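PDB 3JUR: Exo-poly-alpha-D-galacturonosidase, which probably hydrolyses the glycosidic bonds of polygalacturonic acid, the backbone of pectin, as an exo-acting glycoside hydrolase of family 28. Local coordinates for residues I88-D93 with S114-A119; L102-G107 with H217-E222; E323-L328 with I341-N346. All coordinates share one frame; numbering follows the deposited sequence.

Contact 1: I88-D93 with S114-A119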
loop_
_atom_site.group_PDB
_atom_site.type_symbol
_atom_site.label_atom_id
_atom_site.label_comp_id
_atom_site.label_asym_id
_atom_site.label_seq_id
_atom_site.Cartn_x
_atom_site.Cartn_y
_atom_site.Cartn_z
ATOM N N ILE D 88 26.486 -41.735 19.276
ATOM C CA ILE D 88 27.658 -41.528 20.120
ATOM C C ILE D 88 27.217 -40.633 21.272
ATOM O O ILE D 88 26.872 -39.463 21.061
ATOM C CB ILE D 88 28.852 -40.891 19.355
ATOM C CG1 ILE D 88 29.312 -41.800 18.207
ATOM C CG2 ILE D 88 30.007 -40.631 20.312
ATOM C CD1 ILE D 88 30.355 -41.182 17.284
ATOM N N LYS D 89 27.195 -41.195 22.480
ATOM C CA LYS D 89 26.751 -40.457 23.660
ATOM C C LYS D 89 27.940 -40.165 24.559
ATOM O O LYS D 89 28.563 -41.083 25.108
ATOM C CB LYS D 89 25.665 -41.226 24.427
ATOM C CG LYS D 89 25.110 -40.464 25.629
ATOM C CD LYS D 89 23.991 -41.226 26.343
ATOM C CE LYS D 89 23.416 -40.410 27.498
ATOM N NZ LYS D 89 22.927 -39.082 27.022
ATOM N N PHE D 90 28.246 -38.881 24.716
ATOM C CA PHE D 90 29.427 -38.463 25.453
ATOM C C PHE D 90 29.201 -38.448 26.951
ATOM O O PHE D 90 28.186 -37.942 27.423
ATOM C CB PHE D 90 29.925 -37.113 24.941
ATOM C CG PHE D 90 30.467 -37.183 23.551
ATOM C CD1 PHE D 90 29.629 -36.996 22.453
ATOM C CD2 PHE D 90 31.806 -37.480 23.331
ATOM C CE1 PHE D 90 30.123 -37.080 21.162
ATOM C CE2 PHE D 90 32.310 -37.566 22.042
ATOM C CZ PHE D 90 31.471 -37.367 20.960
ATOM N N ILE D 91 30.144 -39.031 27.689
ATOM C CA ILE D 91 30.071 -39.069 29.150
ATOM C C ILE D 91 30.413 -37.682 29.721
ATOM O O ILE D 91 31.525 -37.187 29.528
ATOM C CB ILE D 91 30.966 -40.182 29.754
ATOM C CG1 ILE D 91 30.607 -41.548 29.143
ATOM C CG2 ILE D 91 30.813 -40.224 31.278
ATOM C CD1 ILE D 91 31.679 -42.626 29.307
ATOM N N PRO D 92 29.443 -37.051 30.413
ATOM C CA PRO D 92 29.584 -35.672 30.873
ATOM C C PRO D 92 30.360 -35.535 32.198
ATOM O O PRO D 92 29.874 -34.895 33.136
ATOM C CB PRO D 92 28.131 -35.234 31.049
ATOM C CG PRO D 92 27.435 -36.492 31.495
ATOM C CD PRO D 92 28.136 -37.624 30.794
ATOM N N ASP D 93 31.546 -36.140 32.266
ATOM C CA ASP D 93 32.471 -35.935 33.386
ATOM C C ASP D 93 33.670 -35.124 32.892
ATOM O O ASP D 93 34.469 -35.632 32.099
ATOM C CB ASP D 93 32.930 -37.276 33.966
ATOM C CG ASP D 93 33.740 -37.125 35.255
ATOM O OD1 ASP D 93 33.750 -38.080 36.051
ATOM O OD2 ASP D 93 34.367 -36.066 35.486
ATOM N N SER D 114 38.977 -30.546 26.467
ATOM C CA SER D 114 38.834 -30.980 25.080
ATOM C C SER D 114 37.397 -30.814 24.579
ATOM O O SER D 114 36.450 -31.148 25.295
ATOM C CB SER D 114 39.257 -32.445 24.939
ATOM O OG SER D 114 39.009 -32.922 23.625
ATOM N N PRO D 115 37.226 -30.294 23.347
ATOM C CA PRO D 115 35.924 -30.442 22.688
ATOM C C PRO D 115 35.567 -31.930 22.588
ATOM O O PRO D 115 36.468 -32.777 22.614
ATOM C CB PRO D 115 36.169 -29.853 21.301
ATOM C CG PRO D 115 37.228 -28.848 21.521
ATOM C CD PRO D 115 38.142 -29.458 22.552
ATOM N N LEU D 116 34.275 -32.241 22.482
ATOM C CA LEU D 116 33.813 -33.632 22.501
ATOM C C LEU D 116 34.299 -34.413 21.272
ATOM O O LEU D 116 34.655 -35.583 21.374
ATOM C CB LEU D 116 32.285 -33.724 22.670
ATOM C CG LEU D 116 31.512 -32.765 23.598
ATOM C CD1 LEU D 116 30.109 -33.303 23.858
ATOM C CD2 LEU D 116 32.195 -32.440 24.914
ATOM N N VAL D 117 34.306 -33.759 20.114
ATOM C CA VAL D 117 34.954 -34.306 18.920
ATOM C C VAL D 117 35.983 -33.264 18.482
ATOM O O VAL D 117 35.642 -32.106 18.256
ATOM C CB VAL D 117 33.940 -34.595 17.777
ATOM C CG1 VAL D 117 34.634 -35.268 16.606
ATOM C CG2 VAL D 117 32.801 -35.469 18.272
ATOM N N TYR D 118 37.241 -33.676 18.386
ATOM C CA TYR D 118 38.349 -32.733 18.237
ATOM C C TYR D 118 39.359 -33.161 17.179
ATOM O O TYR D 118 39.827 -34.312 17.169
ATOM C CB TYR D 118 39.040 -32.549 19.599
ATOM C CG TYR D 118 40.190 -31.546 19.663
ATOM C CD1 TYR D 118 39.973 -30.178 19.460
ATOM C CD2 TYR D 118 41.487 -31.967 19.977
ATOM C CE1 TYR D 118 41.018 -29.259 19.544
ATOM C CE2 TYR D 118 42.542 -31.059 20.063
ATOM C CZ TYR D 118 42.300 -29.706 19.846
ATOM O OH TYR D 118 43.341 -28.810 19.931
ATOM N N ALA D 119 39.689 -32.221 16.297
ATOM C CA ALA D 119 40.808 -32.375 15.366
ATOM C C ALA D 119 41.662 -31.109 15.368
ATOM O O ALA D 119 41.137 -30.001 15.255
ATOM C CB ALA D 119 40.303 -32.681 13.959
#
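Phe-90 lays one face of its ring against Leu-116, and the CB methylene of the leucine sits over it. Leu-116 CB stands 3.8 Å from the centroid of the Phe-90 ring and only 10° off the ring normal, a CH-pi approach almost straight down onto the face. The leucine crosses the ring at a slant, bringing CD1 to 3.9 Å from Phe-90 CG, close to the root of the ring. The far part of the ring meets backbone instead: Phe-90 CE2 lies 3.1 Å from Leu-116 O, a close approach of an aromatic carbon to a carbonyl oxygen. Beyond it, Phe-90 CZ touches CG2 of Val-117 at 3.5 Å, the two side chains running at about a right angle to each other. Phe-90 CG is turned away from its own carbonyl carbon and sits beside the backbone N (chi1 -68°), which carries the ring out of its strand and across to 114-119. Family 28 enzymes are built as a right-handed parallel beta-helix, and here strands 87-90 and 117-120 both pair in parallel with strand 68-75. Between the two segments themselves the contact is packing: the Phe-90 ring against the side chains of Leu-116 and Val-117 and the carbonyl of Leu-116. Tyr-97 of the intervening loop packs against both Phe-90 and Leu-116. Just ahead of the leucine, Ser-114 OG donates a 2.7 Å hydrogen bond to Pro-115 O, lying 18° out of the carbonyl plane. The same hydroxyl is also hydrogen-bonded to His-75 NE2, tying the bend before Leu-116 to the end of strand 68-75.

Contact 2: L102-G107 with H217-E222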
loop_
_atom_site.group_PDB
_atom_site.type_symbol
_atom_site.label_atom_id
_atom_site.label_comp_id
_atom_site.label_asym_id
_atom_site.label_seq_id
_atom_site.Cartn_x
_atom_site.Cartn_y
_atom_site.Cartn_z
ATOM N N LEU D 102 44.691 -27.141 22.943
ATOM C CA LEU D 102 44.542 -25.853 22.275
ATOM C C LEU D 102 43.118 -25.718 21.771
ATOM O O LEU D 102 42.642 -26.552 20.999
ATOM C CB LEU D 102 45.525 -25.713 21.107
ATOM C CG LEU D 102 45.422 -24.462 20.222
ATOM C CD1 LEU D 102 45.786 -23.181 20.979
ATOM C CD2 LEU D 102 46.311 -24.623 19.000
ATOM N N THR D 103 42.442 -24.667 22.222
ATOM C CA THR D 103 41.044 -24.442 21.874
ATOM C C THR D 103 40.708 -22.947 21.970
ATOM O O THR D 103 41.608 -22.093 21.976
ATOM C CB THR D 103 40.077 -25.358 22.717
ATOM O OG1 THR D 103 38.750 -25.315 22.170
ATOM C CG2 THR D 103 40.046 -24.965 24.197
ATOM N N ARG D 104 39.425 -22.628 22.036
ATOM C CA ARG D 104 39.000 -21.242 22.025
ATOM C C ARG D 104 37.731 -21.090 22.855
ATOM O O ARG D 104 36.876 -21.974 22.849
ATOM C CB ARG D 104 38.773 -20.794 20.575
ATOM C CG ARG D 104 39.242 -19.379 20.291
ATOM C CD ARG D 104 39.005 -18.957 18.854
ATOM N NE ARG D 104 40.244 -18.952 18.086
ATOM C CZ ARG D 104 40.512 -18.111 17.093
ATOM N NH1 ARG D 104 39.630 -17.178 16.738
ATOM N NH2 ARG D 104 41.670 -18.197 16.457
ATOM N N PHE D 105 37.616 -19.991 23.593
ATOM C CA PHE D 105 36.373 -19.685 24.303
ATOM C C PHE D 105 35.909 -18.268 23.991
ATOM O O PHE D 105 36.597 -17.296 24.303
ATOM C CB PHE D 105 36.518 -19.882 25.820
ATOM C CG PHE D 105 35.203 -19.843 26.569
ATOM C CD1 PHE D 105 34.507 -21.016 26.837
ATOM C CD2 PHE D 105 34.661 -18.627 26.998
ATOM C CE1 PHE D 105 33.300 -20.987 27.528
ATOM C CE2 PHE D 105 33.452 -18.587 27.685
ATOM C CZ PHE D 105 32.771 -19.772 27.952
ATOM N N GLU D 106 34.736 -18.172 23.376
ATOM C CA GLU D 106 34.143 -16.894 22.943
ATOM C C GLU D 106 35.166 -15.936 22.323
ATOM O O GLU D 106 35.276 -14.766 22.716
ATOM C CB GLU D 106 33.330 -16.250 24.080
ATOM C CG GLU D 106 32.086 -17.072 24.448
ATOM C CD GLU D 106 31.212 -16.429 25.518
ATOM O OE1 GLU D 106 31.749 -15.807 26.461
ATOM O OE2 GLU D 106 29.976 -16.569 25.425
ATOM N N GLY D 107 35.917 -16.462 21.353
ATOM C CA GLY D 107 36.838 -15.669 20.544
ATOM C C GLY D 107 38.254 -15.480 21.071
ATOM O O GLY D 107 39.057 -14.789 20.440
ATOM N N HIS D 217 32.113 -26.011 15.486
ATOM C CA HIS D 217 33.038 -24.894 15.647
ATOM C C HIS D 217 34.345 -25.084 14.871
ATOM O O HIS D 217 35.363 -25.461 15.454
ATOM C CB HIS D 217 33.288 -24.650 17.149
ATOM C CG HIS D 217 34.017 -23.377 17.457
ATOM N ND1 HIS D 217 34.644 -23.157 18.666
ATOM C CD2 HIS D 217 34.227 -22.262 16.717
ATOM C CE1 HIS D 217 35.206 -21.963 18.658
ATOM N NE2 HIS D 217 34.968 -21.399 17.484
ATOM N N PRO D 218 34.319 -24.834 13.541
ATOM C CA PRO D 218 35.576 -24.837 12.798
ATOM C C PRO D 218 36.329 -23.534 13.033
ATOM O O PRO D 218 35.726 -22.449 12.995
ATOM C CB PRO D 218 35.136 -24.961 11.332
ATOM C CG PRO D 218 33.733 -24.481 11.290
ATOM C CD PRO D 218 33.158 -24.525 12.677
ATOM N N VAL D 219 37.630 -23.647 13.283
ATOM C CA VAL D 219 38.464 -22.499 13.623
ATOM C C VAL D 219 39.699 -22.505 12.740
ATOM O O VAL D 219 40.370 -23.530 12.612
ATOM C CB VAL D 219 38.908 -22.522 15.117
ATOM C CG1 VAL D 219 39.716 -21.272 15.471
ATOM C CG2 VAL D 219 37.709 -22.666 16.050
ATOM N N LEU D 220 39.986 -21.356 12.134
ATOM C CA LEU D 220 41.188 -21.157 11.314
ATOM C C LEU D 220 41.332 -22.261 10.272
ATOM O O LEU D 220 42.439 -22.712 9.949
ATOM C CB LEU D 220 42.432 -21.036 12.199
ATOM C CG LEU D 220 42.532 -19.783 13.071
ATOM C CD1 LEU D 220 43.546 -19.986 14.186
ATOM C CD2 LEU D 220 42.895 -18.568 12.223
ATOM N N SER D 221 40.182 -22.678 9.751
ATOM C CA SER D 221 40.090 -23.808 8.846
ATOM C C SER D 221 39.708 -23.362 7.441
ATOM O O SER D 221 39.105 -22.299 7.248
ATOM C CB SER D 221 39.081 -24.829 9.376
ATOM O OG SER D 221 39.586 -25.457 10.543
ATOM N N GLU D 222 40.054 -24.197 6.468
ATOM C CA GLU D 222 39.822 -23.888 5.068
ATOM C C GLU D 222 39.248 -25.095 4.332
ATOM O O GLU D 222 39.652 -26.240 4.579
ATOM C CB GLU D 222 41.132 -23.440 4.422
ATOM C CG GLU D 222 40.955 -22.698 3.128
ATOM C CD GLU D 222 42.228 -22.012 2.677
ATOM O OE1 GLU D 222 42.869 -21.338 3.516
ATOM O OE2 GLU D 222 42.580 -22.145 1.484
#
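Arg-104 meets Val-219 through the flat of its guanidinium: Val-219 CG1 lies over one face, offset toward the rim and 3.5 Å from Arg-104 NE. Leu-220 comes in obliquely, its CD1 3.4 Å from Arg-104 NH2, and the two side chains cross at about a right angle. Nearer the backbone, Arg-104 CB rests 4.2 Å from CE1 of His-217. A bend in the arginine chain (chi3 -105°) turns the guanidinium so that a face meets the valine. Arg-104 belongs to a small antiparallel hairpin, strands 103-105 and 108-112, set outside the parallel beta-helix, whereas 217-222 takes in the end of strand 216-219 of the helix wall and the turn after it. Tyr-196 OH is hydrogen-bonded to Arg-104 NE, and Glu-244 forms a long, weak ion pair with NH1. The other carboxylate oxygen of Glu-244 bonds His-217 NE2, and Ser-191 OG is hydrogen-bonded to its ND1, so both ring nitrogens of the histidine are engaged. Val-219 CG2 covers a face of that imidazole from within its own segment. Further along, Ser-221 OG donates a 2.9 Å hydrogen bond to Val-219 O from well above the carbonyl plane.

Contact 3: E323-L328 with I341-N346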
loop_
_atom_site.group_PDB
_atom_site.type_symbol
_atom_site.label_atom_id
_atom_site.label_comp_id
_atom_site.label_asym_id
_atom_site.label_seq_id
_atom_site.Cartn_x
_atom_site.Cartn_y
_atom_site.Cartn_z
ATOM N N GLU D 323 14.292 -15.171 16.586
ATOM C CA GLU D 323 14.276 -13.824 17.148
ATOM C C GLU D 323 14.628 -12.789 16.093
ATOM O O GLU D 323 14.036 -11.703 16.063
ATOM C CB GLU D 323 15.230 -13.704 18.339
ATOM C CG GLU D 323 14.746 -14.420 19.595
ATOM C CD GLU D 323 15.662 -14.194 20.794
ATOM O OE1 GLU D 323 16.660 -13.452 20.662
ATOM O OE2 GLU D 323 15.379 -14.755 21.877
ATOM N N ARG D 324 15.606 -13.136 15.251
ATOM C CA ARG D 324 16.142 -12.251 14.222
ATOM C C ARG D 324 16.532 -13.061 13.000
ATOM O O ARG D 324 17.035 -14.189 13.118
ATOM C CB ARG D 324 17.383 -11.497 14.733
ATOM C CG ARG D 324 17.123 -10.664 15.972
ATOM C CD ARG D 324 18.376 -10.114 16.639
ATOM N NE ARG D 324 17.991 -9.675 17.982
ATOM C CZ ARG D 324 17.936 -10.467 19.048
ATOM N NH1 ARG D 324 18.302 -11.751 18.956
ATOM N NH2 ARG D 324 17.529 -9.972 20.207
ATOM N N ALA D 325 16.329 -12.483 11.824
ATOM C CA ALA D 325 16.712 -13.158 10.590
ATOM C C ALA D 325 18.184 -12.900 10.281
ATOM O O ALA D 325 18.959 -13.842 10.079
ATOM C CB ALA D 325 15.818 -12.727 9.430
ATOM N N LEU D 326 18.555 -11.619 10.255
ATOM C CA LEU D 326 19.919 -11.184 9.981
ATOM C C LEU D 326 20.362 -10.280 11.128
ATOM O O LEU D 326 19.676 -9.313 11.472
ATOM C CB LEU D 326 20.006 -10.424 8.646
ATOM C CG LEU D 326 21.354 -9.778 8.260
ATOM C CD1 LEU D 326 22.478 -10.821 8.052
ATOM C CD2 LEU D 326 21.228 -8.901 7.023
ATOM N N ARG D 327 21.519 -10.595 11.698
ATOM C CA ARG D 327 22.025 -9.901 12.872
ATOM C C ARG D 327 23.526 -9.634 12.738
ATOM O O ARG D 327 24.302 -10.567 12.578
ATOM C CB ARG D 327 21.743 -10.769 14.099
ATOM C CG ARG D 327 21.992 -10.108 15.443
ATOM C CD ARG D 327 21.815 -11.136 16.552
ATOM N NE ARG D 327 21.654 -10.490 17.853
ATOM C CZ ARG D 327 21.718 -11.131 19.014
ATOM N NH1 ARG D 327 21.937 -12.442 19.045
ATOM N NH2 ARG D 327 21.565 -10.458 20.145
ATOM N N LEU D 328 23.921 -8.360 12.783
ATOM C CA LEU D 328 25.333 -7.976 12.889
ATOM C C LEU D 328 25.593 -7.312 14.252
ATOM O O LEU D 328 24.908 -6.354 14.627
ATOM C CB LEU D 328 25.761 -7.062 11.727
ATOM C CG LEU D 328 25.994 -7.680 10.333
ATOM C CD1 LEU D 328 24.717 -8.229 9.703
ATOM C CD2 LEU D 328 26.633 -6.679 9.392
ATOM N N ILE D 341 28.332 -8.390 3.029
ATOM C CA ILE D 341 27.464 -9.437 3.542
ATOM C C ILE D 341 26.199 -9.411 2.686
ATOM O O ILE D 341 25.552 -8.360 2.549
ATOM C CB ILE D 341 27.108 -9.223 5.055
ATOM C CG1 ILE D 341 28.354 -8.879 5.886
ATOM C CG2 ILE D 341 26.373 -10.460 5.632
ATOM C CD1 ILE D 341 29.451 -9.973 5.930
ATOM N N PHE D 342 25.864 -10.559 2.100
ATOM C CA PHE D 342 24.769 -10.658 1.149
ATOM C C PHE D 342 23.704 -11.616 1.649
ATOM O O PHE D 342 23.965 -12.801 1.832
ATOM C CB PHE D 342 25.289 -11.115 -0.224
ATOM C CG PHE D 342 26.233 -10.146 -0.861
ATOM C CD1 PHE D 342 25.773 -9.208 -1.773
ATOM C CD2 PHE D 342 27.584 -10.159 -0.534
ATOM C CE1 PHE D 342 26.645 -8.303 -2.364
ATOM C CE2 PHE D 342 28.467 -9.247 -1.112
ATOM C CZ PHE D 342 28.000 -8.323 -2.028
ATOM N N PHE D 343 22.504 -11.084 1.855
ATOM C CA PHE D 343 21.380 -11.818 2.430
ATOM C C PHE D 343 20.281 -11.819 1.369
ATOM O O PHE D 343 19.473 -10.889 1.303
ATOM C CB PHE D 343 20.925 -11.116 3.723
ATOM C CG PHE D 343 20.055 -11.954 4.614
ATOM C CD1 PHE D 343 20.584 -13.038 5.317
ATOM C CD2 PHE D 343 18.706 -11.645 4.775
ATOM C CE1 PHE D 343 19.768 -13.817 6.154
ATOM C CE2 PHE D 343 17.891 -12.406 5.601
ATOM C CZ PHE D 343 18.423 -13.488 6.301
ATOM N N ILE D 344 20.270 -12.862 0.535
ATOM C CA ILE D 344 19.509 -12.872 -0.720
ATOM C C ILE D 344 18.506 -14.016 -0.790
ATOM O O ILE D 344 18.844 -15.155 -0.472
ATOM C CB ILE D 344 20.466 -13.047 -1.952
ATOM C CG1 ILE D 344 21.695 -12.127 -1.853
ATOM C CG2 ILE D 344 19.719 -12.861 -3.289
ATOM C CD1 ILE D 344 21.385 -10.643 -1.886
ATOM N N ASP D 345 17.295 -13.713 -1.257
ATOM C CA ASP D 345 16.253 -14.727 -1.522
ATOM C C ASP D 345 15.800 -15.496 -0.283
ATOM O O ASP D 345 15.399 -16.652 -0.376
ATOM C CB ASP D 345 16.706 -15.720 -2.611
ATOM C CG ASP D 345 17.002 -15.040 -3.927
ATOM O OD1 ASP D 345 16.375 -13.994 -4.216
ATOM O OD2 ASP D 345 17.862 -15.552 -4.680
ATOM N N ASN D 346 15.847 -14.846 0.870
ATOM C CA ASN D 346 15.511 -15.517 2.118
ATOM C C ASN D 346 14.068 -15.306 2.523
ATOM O O ASN D 346 13.434 -14.339 2.099
ATOM C CB ASN D 346 16.472 -15.095 3.228
ATOM C CG ASN D 346 17.900 -15.532 2.948
ATOM O OD1 ASN D 346 18.173 -16.716 2.787
ATOM N ND2 ASN D 346 18.816 -14.574 2.890
#
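Leu-326 and Phe-343 face each other with their CA atoms 7.7 Å apart, where the chain of 323-328 turns a corner before strand 327-329, and the two segments run in opposite directions, Ala-325 nearest Asn-346 and Leu-328 nearest Ile-341. The two side chains pass one another head to tail. Leu-326 CB stands over the centre of the Phe-343 ring, 4.0 Å from its centroid and 3° off the normal, a CH-pi contact. With its CG anti to the backbone N (chi1 174°), the leucine lies along the phenylalanine, and CD2 comes to 4.0 Å from Phe-343 CB. On the opposite face, Asn-346 ND2 sits 3.2 Å above the ring plane, over its centre, while bonding to Ala-314 O. Ala-325 packs CB against the end of the ring, 4.1 Å from Phe-343 CZ. One level away, Leu-328 CD2 more loosely meets Ile-341 CG1 at 4.5 Å. These residues fill the interior of the parallel beta-helix between two of its walls, and Leu-299 adds to the packing on both Leu-326 and Phe-343. A serine in place of Phe-343 would probably open a gap between Leu-326 and Asn-346, costing the leucine its aromatic partner and the amide the ring beneath it. The walls are therefore joined across the core by dispersion and a CH-pi contact, while the asparagine amide nitrogen has a carbonyl partner of its own.

From the N terminus, the chain leaves strand 87-90 through 88-93, passes 102-107, and returns at 114-119, where contact 1 closes a loop of twenty residues. Contact 2 opens inside that loop but closes only at 217-222, so the two cross. They also touch: Tyr-118 OH probably hydrogen-bonds Leu-102 O, at 2.6 Å, joining a strand of the beta-helix to the start of the external hairpin. Contact 3 follows in series, closing a short loop of twelve residues between two walls of the beta-helix. Contacts 1 and 3, with centres about 32 Å apart, lie on opposite sides of the chain's centre; contact 2 ties the hairpin to the wall.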